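Local coordinates for protein xylan esterase 1 (PDB 3FCY) that probably removes acetyl groups from xylan and related acetylated substrates, as a calcium-binding alpha/beta hydrolase of carbohydrate esterase family CE7, at residues Leu128-Ala133 against Asp335-Phe340; Gly189-Met194 against Asp200-Met205; Leu234-Arg239 against Val306-Asn311; Thr88-Ala93 against Ile180-Ala185. All coordinates share one frame; numbering follows the deposited sequence.

Following the chain from its N terminus, the turn 88-93 comes first and pairs with helix residues 180-185, closing contact 4. Before that loop is complete, 128-133 has begun the loop of contact 1, so contacts 1 and 4 cross. Contact 2 (189-194 with 200-205) and contact 3 (234-239 with 306-311) follow in series, both nested inside contact 1, which closes only when 335-340 is reached. Helix 176-192 serves contacts 4 and 2, tying the hairpin of strands 80-88 and 94-102 to strand 202-207. Contact 1 touches contact 2 through Tyr130 and Met205; contacts 3 and 4 meet through Leu234 and Phe181.

Contact 1: residues Leu128-Ala133 against Asp335-Phe340; sequences LNYVAA and DLAMQF
Met338 lays its terminal methyl on the ring of Tyr130, and this pair is the tight part of the contact. The CE atom of Met338 stands 3.6 Å from the centroid of the Tyr130 ring, only 4° off the ring normal, so this CH-pi contact is centred on the face. Met338 SD is farther back, 5.0 Å from the same centroid. The placement follows from the torsions: CG runs anti to the backbone N (chi1 175°) and the chain bends only at chi3 (-85°), which folds CE over the ring. The Tyr130 OH reaches the helix backbone, 3.1 Å from Met338 CA and 3.4 Å from Met338 CB, but its angle to Met338 N is too poor for a hydrogen bond. With an alanine in place of Tyr130, Met338 CE would probably lose the face it rests on, and a gap would open beside Met338 CB. Toward Asn129 the packing thins to one methyl: Met338 CE is 3.6 Å from Asn129 O and 3.7 Å from Asn129 ND2. The looser flank is the subunit interface, where the partly exposed Asp335 and Gln339 bond to Trp124, Asn125 and Gln76 of a neighbouring subunit and Asn129 makes a weak bond to its Asn125. The buried pair is a Met-aromatic contact joining helix 333-342 of the alpha/beta hydrolase fold to the short helical turn before strand 136-140.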
loop_
_atom_site.group_PDB
_atom_site.type_symbol
_atom_site.label_atom_id
_atom_site.label_comp_id
_atom_site.label_asym_id
_atom_site.label_seq_id
_atom_site.Cartn_x
_atom_site.Cartn_y
_atom_site.Cartn_z
ATOM N N LEU A 128 -18.655 31.999 -7.755
ATOM C CA LEU A 128 -19.868 32.807 -7.705
ATOM C C LEU A 128 -20.573 32.864 -6.355
ATOM O O LEU A 128 -21.487 33.667 -6.171
ATOM C CB LEU A 128 -20.857 32.331 -8.775
ATOM C CG LEU A 128 -20.358 32.419 -10.222
ATOM C CD1 LEU A 128 -21.413 31.839 -11.164
ATOM C CD2 LEU A 128 -20.048 33.879 -10.574
ATOM N N ASN A 129 -20.169 32.024 -5.409
ATOM C CA ASN A 129 -20.810 32.060 -4.101
ATOM C C ASN A 129 -20.529 33.409 -3.439
ATOM O O ASN A 129 -21.390 33.957 -2.755
ATOM C CB ASN A 129 -20.333 30.892 -3.223
ATOM C CG ASN A 129 -18.837 30.905 -2.978
ATOM O OD1 ASN A 129 -18.059 31.341 -3.821
ATOM N ND2 ASN A 129 -18.428 30.397 -1.823
ATOM N N TYR A 130 -19.336 33.957 -3.656
ATOM C CA TYR A 130 -19.020 35.264 -3.088
ATOM C C TYR A 130 -19.566 36.386 -3.969
ATOM O O TYR A 130 -19.830 37.491 -3.488
ATOM C CB TYR A 130 -17.511 35.434 -2.885
ATOM C CG TYR A 130 -17.017 34.764 -1.624
ATOM C CD1 TYR A 130 -16.654 33.416 -1.623
ATOM C CD2 TYR A 130 -16.956 35.468 -0.420
ATOM C CE1 TYR A 130 -16.242 32.783 -0.453
ATOM C CE2 TYR A 130 -16.548 34.848 0.758
ATOM C CZ TYR A 130 -16.191 33.503 0.733
ATOM O OH TYR A 130 -15.772 32.881 1.885
ATOM N N VAL A 131 -19.741 36.109 -5.257
ATOM C CA VAL A 131 -20.295 37.116 -6.154
ATOM C C VAL A 131 -21.746 37.321 -5.712
ATOM O O VAL A 131 -22.282 38.425 -5.795
ATOM C CB VAL A 131 -20.253 36.654 -7.637
ATOM C CG1 VAL A 131 -20.988 37.659 -8.524
ATOM C CG2 VAL A 131 -18.800 36.526 -8.100
ATOM N N ALA A 132 -22.375 36.250 -5.234
ATOM C CA ALA A 132 -23.751 36.332 -4.755
ATOM C C ALA A 132 -23.811 37.327 -3.599
ATOM O O ALA A 132 -24.845 37.949 -3.354
ATOM C CB ALA A 132 -24.236 34.964 -4.285
ATOM N N ALA A 133 -22.691 37.470 -2.894
ATOM C CA ALA A 133 -22.606 38.383 -1.763
ATOM C C ALA A 133 -22.190 39.779 -2.208
ATOM O O ALA A 133 -21.926 40.645 -1.377
ATOM C CB ALA A 133 -21.619 37.847 -0.732
ATOM N N ASP A 335 -18.087 27.739 5.775
ATOM C CA ASP A 335 -19.111 28.663 6.249
ATOM C C ASP A 335 -18.531 29.689 7.217
ATOM O O ASP A 335 -18.917 30.856 7.185
ATOM C CB ASP A 335 -20.263 27.893 6.899
ATOM C CG ASP A 335 -21.150 27.203 5.870
ATOM O OD1 ASP A 335 -22.061 26.446 6.266
ATOM O OD2 ASP A 335 -20.935 27.423 4.657
ATOM N N LEU A 336 -17.604 29.265 8.072
ATOM C CA LEU A 336 -16.976 30.195 9.009
ATOM C C LEU A 336 -16.157 31.207 8.204
ATOM O O LEU A 336 -16.128 32.402 8.521
ATOM C CB LEU A 336 -16.063 29.449 9.992
ATOM C CG LEU A 336 -16.735 28.514 11.008
ATOM C CD1 LEU A 336 -15.673 27.800 11.834
ATOM C CD2 LEU A 336 -17.668 29.325 11.916
ATOM N N ALA A 337 -15.498 30.720 7.154
ATOM C CA ALA A 337 -14.681 31.575 6.298
ATOM C C ALA A 337 -15.527 32.633 5.599
ATOM O O ALA A 337 -15.143 33.797 5.554
ATOM C CB ALA A 337 -13.931 30.727 5.255
ATOM N N MET A 338 -16.674 32.243 5.047
ATOM C CA MET A 338 -17.519 33.222 4.370
ATOM C C MET A 338 -18.074 34.271 5.333
ATOM O O MET A 338 -18.079 35.458 5.023
ATOM C CB MET A 338 -18.689 32.562 3.638
ATOM C CG MET A 338 -19.633 33.612 3.041
ATOM S SD MET A 338 -20.850 32.978 1.895
ATOM C CE MET A 338 -19.896 32.983 0.361
ATOM N N GLN A 339 -18.559 33.831 6.490
ATOM C CA GLN A 339 -19.087 34.769 7.472
ATOM C C GLN A 339 -17.963 35.726 7.863
ATOM O O GLN A 339 -18.195 36.913 8.080
ATOM C CB GLN A 339 -19.601 34.026 8.705
ATOM C CG GLN A 339 -20.894 33.242 8.481
ATOM C CD GLN A 339 -22.063 34.136 8.080
ATOM O OE1 GLN A 339 -22.212 35.245 8.593
ATOM N NE2 GLN A 339 -22.905 33.647 7.171
ATOM N N PHE A 340 -16.740 35.202 7.932
ATOM C CA PHE A 340 -15.566 36.004 8.282
ATOM C C PHE A 340 -15.317 37.043 7.188
ATOM O O PHE A 340 -15.031 38.210 7.476
ATOM C CB PHE A 340 -14.340 35.095 8.415
ATOM C CG PHE A 340 -13.079 35.808 8.840
ATOM C CD1 PHE A 340 -12.955 36.336 10.126
ATOM C CD2 PHE A 340 -11.993 35.900 7.972
ATOM C CE1 PHE A 340 -11.763 36.939 10.544
ATOM C CE2 PHE A 340 -10.799 36.499 8.379
ATOM C CZ PHE A 340 -10.686 37.018 9.673
#

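Contact 2: residues Gly189-Met194 against Asp200-Met205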
loop_
_atom_site.group_PDB
_atom_site.type_symbol
_atom_site.label_atom_id
_atom_site.label_comp_id
_atom_site.label_asym_id
_atom_site.label_seq_id
_atom_site.Cartn_x
_atom_site.Cartn_y
_atom_site.Cartn_z
ATOM N N GLY A 189 -2.657 44.926 -5.174
ATOM C CA GLY A 189 -2.654 46.351 -5.464
ATOM C C GLY A 189 -3.487 46.659 -6.691
ATOM O O GLY A 189 -4.187 47.673 -6.743
ATOM N N ILE A 190 -3.413 45.779 -7.685
ATOM C CA ILE A 190 -4.178 45.961 -8.910
ATOM C C ILE A 190 -5.664 45.867 -8.580
ATOM O O ILE A 190 -6.471 46.657 -9.064
ATOM C CB ILE A 190 -3.810 44.880 -9.961
ATOM C CG1 ILE A 190 -2.401 45.143 -10.504
ATOM C CG2 ILE A 190 -4.832 44.866 -11.089
ATOM C CD1 ILE A 190 -1.897 44.075 -11.472
ATOM N N VAL A 191 -6.019 44.894 -7.747
ATOM C CA VAL A 191 -7.408 44.706 -7.352
ATOM C C VAL A 191 -7.907 45.932 -6.595
ATOM O O VAL A 191 -9.021 46.396 -6.821
ATOM C CB VAL A 191 -7.562 43.456 -6.459
ATOM C CG1 VAL A 191 -8.944 43.433 -5.820
ATOM C CG2 VAL A 191 -7.339 42.196 -7.297
ATOM N N MET A 192 -7.070 46.454 -5.702
ATOM C CA MET A 192 -7.425 47.628 -4.913
ATOM C C MET A 192 -7.606 48.879 -5.786
ATOM O O MET A 192 -8.212 49.862 -5.350
ATOM C CB MET A 192 -6.360 47.876 -3.831
ATOM C CG MET A 192 -6.319 46.797 -2.749
ATOM S SD MET A 192 -4.954 46.971 -1.559
ATOM C CE MET A 192 -5.380 45.723 -0.342
ATOM N N ASN A 193 -7.088 48.841 -7.012
ATOM C CA ASN A 193 -7.223 49.975 -7.926
ATOM C C ASN A 193 -8.391 49.814 -8.891
ATOM O O ASN A 193 -8.630 50.689 -9.721
ATOM C CB ASN A 193 -5.940 50.197 -8.741
ATOM C CG ASN A 193 -4.904 51.012 -7.992
ATOM O OD1 ASN A 193 -5.240 51.967 -7.290
ATOM N ND2 ASN A 193 -3.634 50.652 -8.150
ATOM N N MET A 194 -9.111 48.701 -8.800
ATOM C CA MET A 194 -10.248 48.489 -9.688
ATOM C C MET A 194 -11.331 49.496 -9.300
ATOM O O MET A 194 -11.532 49.782 -8.120
ATOM C CB MET A 194 -10.782 47.058 -9.563
ATOM C CG MET A 194 -9.770 45.975 -9.927
ATOM S SD MET A 194 -10.415 44.288 -9.719
ATOM C CE MET A 194 -9.426 43.384 -10.935
ATOM N N ASP A 200 -10.195 49.342 0.861
ATOM C CA ASP A 200 -10.091 49.011 2.281
ATOM C C ASP A 200 -10.929 47.792 2.656
ATOM O O ASP A 200 -11.020 47.438 3.830
ATOM C CB ASP A 200 -10.535 50.190 3.159
ATOM C CG ASP A 200 -9.592 51.375 3.077
ATOM O OD1 ASP A 200 -8.362 51.162 2.990
ATOM O OD2 ASP A 200 -10.085 52.524 3.118
ATOM N N ARG A 201 -11.544 47.157 1.662
ATOM C CA ARG A 201 -12.381 45.986 1.910
ATOM C C ARG A 201 -11.957 44.802 1.027
ATOM O O ARG A 201 -12.773 44.229 0.301
ATOM C CB ARG A 201 -13.852 46.343 1.652
ATOM C CG ARG A 201 -14.372 47.537 2.478
ATOM C CD ARG A 201 -15.806 47.908 2.099
ATOM N NE ARG A 201 -16.238 49.177 2.696
ATOM C CZ ARG A 201 -16.768 49.311 3.912
ATOM N NH1 ARG A 201 -16.951 48.252 4.693
ATOM N NH2 ARG A 201 -17.116 50.514 4.349
ATOM N N VAL A 202 -10.677 44.447 1.087
ATOM C CA VAL A 202 -10.151 43.342 0.287
ATOM C C VAL A 202 -9.663 42.192 1.163
ATOM O O VAL A 202 -8.931 42.399 2.128
ATOM C CB VAL A 202 -8.973 43.802 -0.622
ATOM C CG1 VAL A 202 -8.370 42.601 -1.350
ATOM C CG2 VAL A 202 -9.462 44.825 -1.640
ATOM N N GLY A 203 -10.088 40.980 0.815
ATOM C CA GLY A 203 -9.683 39.800 1.555
ATOM C C GLY A 203 -9.009 38.795 0.635
ATOM O O GLY A 203 -9.226 38.806 -0.581
ATOM N N VAL A 204 -8.177 37.933 1.208
ATOM C CA VAL A 204 -7.479 36.909 0.436
ATOM C C VAL A 204 -7.708 35.569 1.123
ATOM O O VAL A 204 -7.837 35.506 2.348
ATOM C CB VAL A 204 -5.961 37.208 0.335
ATOM C CG1 VAL A 204 -5.748 38.596 -0.267
ATOM C CG2 VAL A 204 -5.312 37.127 1.701
ATOM N N MET A 205 -7.746 34.497 0.337
ATOM C CA MET A 205 -8.012 33.175 0.887
ATOM C C MET A 205 -7.463 32.037 0.033
ATOM O O MET A 205 -7.295 32.178 -1.177
ATOM C CB MET A 205 -9.528 33.019 1.051
ATOM C CG MET A 205 -10.018 31.639 1.430
ATOM S SD MET A 205 -11.798 31.676 1.778
ATOM C CE MET A 205 -12.414 32.229 0.222
#
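Met192 and Val202 pack the last turn of helix 176-192 against strand 202-207, within a beta-alpha-beta crossover of the alpha/beta hydrolase sheet that leads from strand 136-140 to the strand before the predicted nucleophile Ser208. The two side chains cross obliquely. Met192 carries its CG anti to the carbonyl carbon (chi1 -67°) and is extended beyond it, so the thioether runs past the valine and presents two carbons rather than its sulfur. One is the terminal methyl, with Met192 CE 4.1 Å from Val202 CB. Val202 directs its CB toward the helix, and with CG2 anti to the carbonyl carbon that branch meets both helix residues. Val191 also directs its CB at the strand but touches more loosely, its CG1 being 4.4 Å from Val202 CG2; the same side chain packs on Ala110 and Ile112 of the adjoining strand 108-114. Backbone bonds from Gly203 to Ala110 and Ile112 fix the strand beside that neighbour, while Val224 and Arg223 border Met192. The contact is thus purely apolar and buried, and its shortest approach is that of Met192 CG to Val202 CG2, at 3.9 Å.

Contact 3: residues Leu234-Arg239 against Val306-Asn311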
loop_
_atom_site.group_PDB
_atom_site.type_symbol
_atom_site.label_atom_id
_atom_site.label_comp_id
_atom_site.label_asym_id
_atom_site.label_seq_id
_atom_site.Cartn_x
_atom_site.Cartn_y
_atom_site.Cartn_z
ATOM N N LEU A 234 4.260 25.893 2.780
ATOM C CA LEU A 234 5.357 26.865 2.680
ATOM C C LEU A 234 5.717 27.528 4.007
ATOM O O LEU A 234 6.075 28.708 4.048
ATOM C CB LEU A 234 5.012 27.959 1.661
ATOM C CG LEU A 234 4.642 27.515 0.242
ATOM C CD1 LEU A 234 4.254 28.745 -0.570
ATOM C CD2 LEU A 234 5.812 26.776 -0.412
ATOM N N SER A 235 5.648 26.765 5.089
ATOM C CA SER A 235 5.954 27.311 6.399
ATOM C C SER A 235 6.838 26.420 7.261
ATOM O O SER A 235 6.610 25.214 7.356
ATOM C CB SER A 235 4.649 27.587 7.153
ATOM O OG SER A 235 4.891 27.945 8.505
ATOM N N ASP A 236 7.859 27.018 7.873
ATOM C CA ASP A 236 8.720 26.286 8.796
ATOM C C ASP A 236 9.336 25.029 8.169
ATOM O O ASP A 236 9.230 23.935 8.717
ATOM C CB ASP A 236 7.861 25.920 10.010
ATOM C CG ASP A 236 8.663 25.713 11.273
ATOM O OD1 ASP A 236 9.861 26.058 11.313
ATOM O OD2 ASP A 236 8.068 25.208 12.242
ATOM N N TYR A 237 9.991 25.201 7.025
ATOM C CA TYR A 237 10.612 24.090 6.299
ATOM C C TYR A 237 11.420 23.116 7.157
ATOM O O TYR A 237 11.175 21.914 7.121
ATOM C CB TYR A 237 11.488 24.644 5.170
ATOM C CG TYR A 237 10.712 25.482 4.174
ATOM C CD1 TYR A 237 9.744 24.907 3.345
ATOM C CD2 TYR A 237 10.927 26.856 4.078
ATOM C CE1 TYR A 237 9.008 25.685 2.449
ATOM C CE2 TYR A 237 10.200 27.640 3.187
ATOM C CZ TYR A 237 9.245 27.052 2.378
ATOM O OH TYR A 237 8.532 27.841 1.511
ATOM N N LYS A 238 12.372 23.635 7.928
ATOM C CA LYS A 238 13.217 22.800 8.787
ATOM C C LYS A 238 12.411 21.867 9.696
ATOM O O LYS A 238 12.794 20.711 9.915
ATOM C CB LYS A 238 14.129 23.693 9.636
ATOM C CG LYS A 238 15.070 22.956 10.605
ATOM C CD LYS A 238 16.236 22.289 9.889
ATOM C CE LYS A 238 17.390 21.969 10.848
ATOM N NZ LYS A 238 17.021 21.046 11.964
ATOM N N ARG A 239 11.300 22.367 10.228
ATOM C CA ARG A 239 10.452 21.567 11.106
ATOM C C ARG A 239 9.924 20.339 10.366
ATOM O O ARG A 239 9.941 19.229 10.896
ATOM C CB ARG A 239 9.275 22.404 11.618
ATOM C CG ARG A 239 8.268 21.629 12.452
ATOM C CD ARG A 239 8.894 21.032 13.706
ATOM N NE ARG A 239 7.886 20.374 14.531
ATOM C CZ ARG A 239 8.152 19.641 15.608
ATOM N NH1 ARG A 239 9.407 19.466 16.004
ATOM N NH2 ARG A 239 7.161 19.074 16.287
ATOM N N VAL A 306 1.958 24.795 10.886
ATOM C CA VAL A 306 0.809 25.681 10.728
ATOM C C VAL A 306 0.727 26.617 11.938
ATOM O O VAL A 306 0.504 27.817 11.781
ATOM C CB VAL A 306 -0.502 24.869 10.592
ATOM C CG1 VAL A 306 -1.715 25.804 10.590
ATOM C CG2 VAL A 306 -0.467 24.057 9.300
ATOM N N PHE A 307 0.920 26.076 13.139
ATOM C CA PHE A 307 0.871 26.910 14.333
ATOM C C PHE A 307 2.038 27.882 14.386
ATOM O O PHE A 307 1.923 28.959 14.964
ATOM C CB PHE A 307 0.835 26.064 15.607
ATOM C CG PHE A 307 -0.557 25.749 16.076
ATOM C CD1 PHE A 307 -1.188 24.574 15.693
ATOM C CD2 PHE A 307 -1.257 26.658 16.862
ATOM C CE1 PHE A 307 -2.499 24.307 16.085
ATOM C CE2 PHE A 307 -2.571 26.400 17.258
ATOM C CZ PHE A 307 -3.191 25.223 16.868
ATOM N N ALA A 308 3.157 27.511 13.774
ATOM C CA ALA A 308 4.320 28.391 13.751
ATOM C C ALA A 308 3.959 29.673 13.000
ATOM O O ALA A 308 4.314 30.773 13.421
ATOM C CB ALA A 308 5.495 27.694 13.069
ATOM N N ALA A 309 3.251 29.530 11.884
ATOM C CA ALA A 309 2.850 30.692 11.103
ATOM C C ALA A 309 1.818 31.476 11.902
ATOM O O ALA A 309 1.911 32.691 12.026
ATOM C CB ALA A 309 2.256 30.258 9.770
ATOM N N TYR A 310 0.837 30.764 12.447
ATOM C CA TYR A 310 -0.217 31.384 13.243
ATOM C C TYR A 310 0.349 32.170 14.432
ATOM O O TYR A 310 -0.067 33.298 14.695
ATOM C CB TYR A 310 -1.172 30.307 13.770
ATOM C CG TYR A 310 -2.281 30.846 14.645
ATOM C CD1 TYR A 310 -3.360 31.537 14.090
ATOM C CD2 TYR A 310 -2.244 30.680 16.029
ATOM C CE1 TYR A 310 -4.378 32.050 14.894
ATOM C CE2 TYR A 310 -3.256 31.190 16.843
ATOM C CZ TYR A 310 -4.318 31.870 16.269
ATOM O OH TYR A 310 -5.324 32.361 17.066
ATOM N N ASN A 311 1.301 31.572 15.141
ATOM C CA ASN A 311 1.883 32.218 16.312
ATOM C C ASN A 311 2.827 33.378 16.027
ATOM O O ASN A 311 3.298 34.035 16.953
ATOM C CB ASN A 311 2.573 31.180 17.203
ATOM C CG ASN A 311 1.577 30.272 17.903
ATOM O OD1 ASN A 311 0.507 30.721 18.322
ATOM N ND2 ASN A 311 1.925 28.998 18.045
#
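Ser235 and Asp236 meet the small residues Ala309 and Ala308, bringing the connection after strand 226-230 of the alpha/beta hydrolase fold against helix 303-310, the helix that follows strand 289-295. The van der Waals part comes first. The short side chains let the backbones approach closely, Ser235 CA lying 6.6 Å from Ala309 CA. Ser235 has its hydroxyl anti to the backbone N (chi1 172°), which carries OG against the methyl of Ala309, with Ser235 OG 3.7 Å from Ala309 CB.

The polar atoms find their partners outside the two segments. Ser235 OG bonds to Thr305, one residue before the helical segment. Asp236 occupies the N-cap position of helix 237-242, yet its carboxylate makes no capping bond. Its OD1 accepts from the backbone N atoms of Thr43 and Asn44, and its OD2 pairs with the hydroxyl of Tyr40, whose backbone O also takes a bond from Asn311 ND2, so the N-terminal region is tied to both segments; the three bonds to the carboxylate satisfy this buried group and would probably favour its charged form. Ser235 lies about 10 Å, side chain to side chain, from the predicted catalytic Ser208 and His327. Beside its polar partners, the carboxylate keeps one apolar neighbour across the contact: Asp236 OD2 sits 3.7 Å from Ala308 CB.

Contact 4: residues Thr88-Ala93 against Ile180-Ala185; sequences TGVRGA and IFLDTA
Leu182 and Asp183 are the helix residues that meet Val90 and Gly89 of the turn between strands 80-88 and 94-102, where Gly89 N bonds to Ala93 O. Along the helix, Ile180 and Phe181 precede them and direct their side chains to Leu213 of helix 209-220. Leu182 then points its CB at the turn and crosses Val90 at about a right angle. The touching branch is Leu182 CD1, 3.8 Å from Val90 CG1, with Val90 CG2 slightly farther from the same methyl. At Asp183 the contact becomes polar. With CG anti to the carbonyl carbon (chi1 -67°), the carboxylate swings toward the turn, and Asp183 OD1 lies 3.9 Å from Gly89 CA. This approach leaves no room for a side chain there: a CB on Gly89 would stand 2.5 Å from Asp183 OD1, a clash. The same OD1 is 4.3 Å from Val90 N, too far for a direct bond, so a water closes the distance. It donates to Asp183 OD1 at 2.9 Å and accepts from Val90 N at 3.1 Å. Arg143 makes a second bridge, its NE forming a salt bridge with Asp183 OD2 while its NH2 bonds to Val90 O; two routes therefore hold the carboxylate to the turn. Thr184 takes no part across; its OG1 donates 2.7 Å to Phe181 O on a lone pair, and Ala185 N shares that acceptor. In the fold, helix 176-192 lies between helix 209-220, which packs on Ile180, Thr184 and Ala185, and helix 50-62, whose Ala57, Leu58 and Met61 border the Leu182-Val90 pair at the end of the hairpin.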
loop_
_atom_site.group_PDB
_atom_site.type_symbol
_atom_site.label_atom_id
_atom_site.label_comp_id
_atom_site.label_asym_id
_atom_site.label_seq_id
_atom_site.Cartn_x
_atom_site.Cartn_y
_atom_site.Cartn_z
ATOM N N THR A 88 1.671 41.926 -16.097
ATOM C CA THR A 88 3.077 41.561 -16.104
ATOM C C THR A 88 3.669 41.695 -14.706
ATOM O O THR A 88 3.540 42.737 -14.067
ATOM C CB THR A 88 3.868 42.446 -17.092
ATOM O OG1 THR A 88 3.335 42.270 -18.413
ATOM C CG2 THR A 88 5.340 42.072 -17.090
ATOM N N GLY A 89 4.301 40.623 -14.235
ATOM C CA GLY A 89 4.915 40.635 -12.919
ATOM C C GLY A 89 6.412 40.840 -13.058
ATOM O O GLY A 89 6.888 41.196 -14.135
ATOM N N VAL A 90 7.161 40.616 -11.983
ATOM C CA VAL A 90 8.604 40.794 -12.042
ATOM C C VAL A 90 9.213 39.829 -13.055
ATOM O O VAL A 90 8.663 38.759 -13.316
ATOM C CB VAL A 90 9.268 40.575 -10.654
ATOM C CG1 VAL A 90 8.812 41.663 -9.681
ATOM C CG2 VAL A 90 8.924 39.189 -10.108
ATOM N N ARG A 91 10.339 40.235 -13.630
ATOM C CA ARG A 91 11.069 39.447 -14.618
ATOM C C ARG A 91 10.302 39.273 -15.929
ATOM O O ARG A 91 10.597 38.371 -16.717
ATOM C CB ARG A 91 11.458 38.077 -14.034
ATOM C CG ARG A 91 12.201 38.154 -12.693
ATOM C CD ARG A 91 13.346 39.166 -12.737
ATOM N NE ARG A 91 13.860 39.507 -11.407
ATOM C CZ ARG A 91 14.651 38.726 -10.672
ATOM N NH1 ARG A 91 15.035 37.538 -11.125
ATOM N NH2 ARG A 91 15.066 39.138 -9.479
ATOM N N GLY A 92 9.314 40.138 -16.150
ATOM C CA GLY A 92 8.534 40.100 -17.376
ATOM C C GLY A 92 7.517 38.985 -17.542
ATOM O O GLY A 92 6.980 38.800 -18.633
ATOM N N ALA A 93 7.237 38.244 -16.476
ATOM C CA ALA A 93 6.275 37.145 -16.556
ATOM C C ALA A 93 4.830 37.632 -16.676
ATOM O O ALA A 93 4.388 38.493 -15.920
ATOM C CB ALA A 93 6.418 36.238 -15.338
ATOM N N ILE A 180 6.648 34.674 -7.136
ATOM C CA ILE A 180 5.254 34.290 -6.947
ATOM C C ILE A 180 4.638 35.101 -5.808
ATOM O O ILE A 180 3.527 35.611 -5.939
ATOM C CB ILE A 180 5.125 32.778 -6.642
ATOM C CG1 ILE A 180 5.598 31.968 -7.857
ATOM C CG2 ILE A 180 3.668 32.433 -6.315
ATOM C CD1 ILE A 180 5.670 30.466 -7.624
ATOM N N PHE A 181 5.354 35.222 -4.692
ATOM C CA PHE A 181 4.850 36.006 -3.569
ATOM C C PHE A 181 4.620 37.434 -4.059
ATOM O O PHE A 181 3.582 38.038 -3.774
ATOM C CB PHE A 181 5.854 36.017 -2.411
ATOM C CG PHE A 181 5.896 34.737 -1.604
ATOM C CD1 PHE A 181 5.226 33.592 -2.026
ATOM C CD2 PHE A 181 6.642 34.677 -0.428
ATOM C CE1 PHE A 181 5.301 32.405 -1.290
ATOM C CE2 PHE A 181 6.726 33.498 0.314
ATOM C CZ PHE A 181 6.054 32.359 -0.119
ATOM N N LEU A 182 5.586 37.974 -4.801
ATOM C CA LEU A 182 5.458 39.328 -5.332
ATOM C C LEU A 182 4.241 39.447 -6.244
ATOM O O LEU A 182 3.572 40.484 -6.253
ATOM C CB LEU A 182 6.727 39.742 -6.089
ATOM C CG LEU A 182 7.954 40.023 -5.212
ATOM C CD1 LEU A 182 9.159 40.370 -6.094
ATOM C CD2 LEU A 182 7.640 41.164 -4.242
ATOM N N ASP A 183 3.948 38.394 -7.008
ATOM C CA ASP A 183 2.782 38.429 -7.889
ATOM C C ASP A 183 1.513 38.633 -7.055
ATOM O O ASP A 183 0.631 39.397 -7.442
ATOM C CB ASP A 183 2.623 37.126 -8.689
ATOM C CG ASP A 183 3.731 36.904 -9.709
ATOM O OD1 ASP A 183 4.319 37.890 -10.209
ATOM O OD2 ASP A 183 3.994 35.726 -10.030
ATOM N N THR A 184 1.412 37.947 -5.917
ATOM C CA THR A 184 0.215 38.091 -5.088
ATOM C C THR A 184 0.090 39.525 -4.570
ATOM O O THR A 184 -0.999 40.092 -4.568
ATOM C CB THR A 184 0.194 37.103 -3.871
ATOM O OG1 THR A 184 1.135 37.524 -2.875
ATOM C CG2 THR A 184 0.532 35.688 -4.321
ATOM N N ALA A 185 1.207 40.107 -4.150
ATOM C CA ALA A 185 1.216 41.475 -3.632
ATOM C C ALA A 185 0.827 42.461 -4.726
ATOM O O ALA A 185 0.034 43.377 -4.502
ATOM C CB ALA A 185 2.599 41.822 -3.084
HETATM O O HOH W 1 5.404 40.398 -9.383
#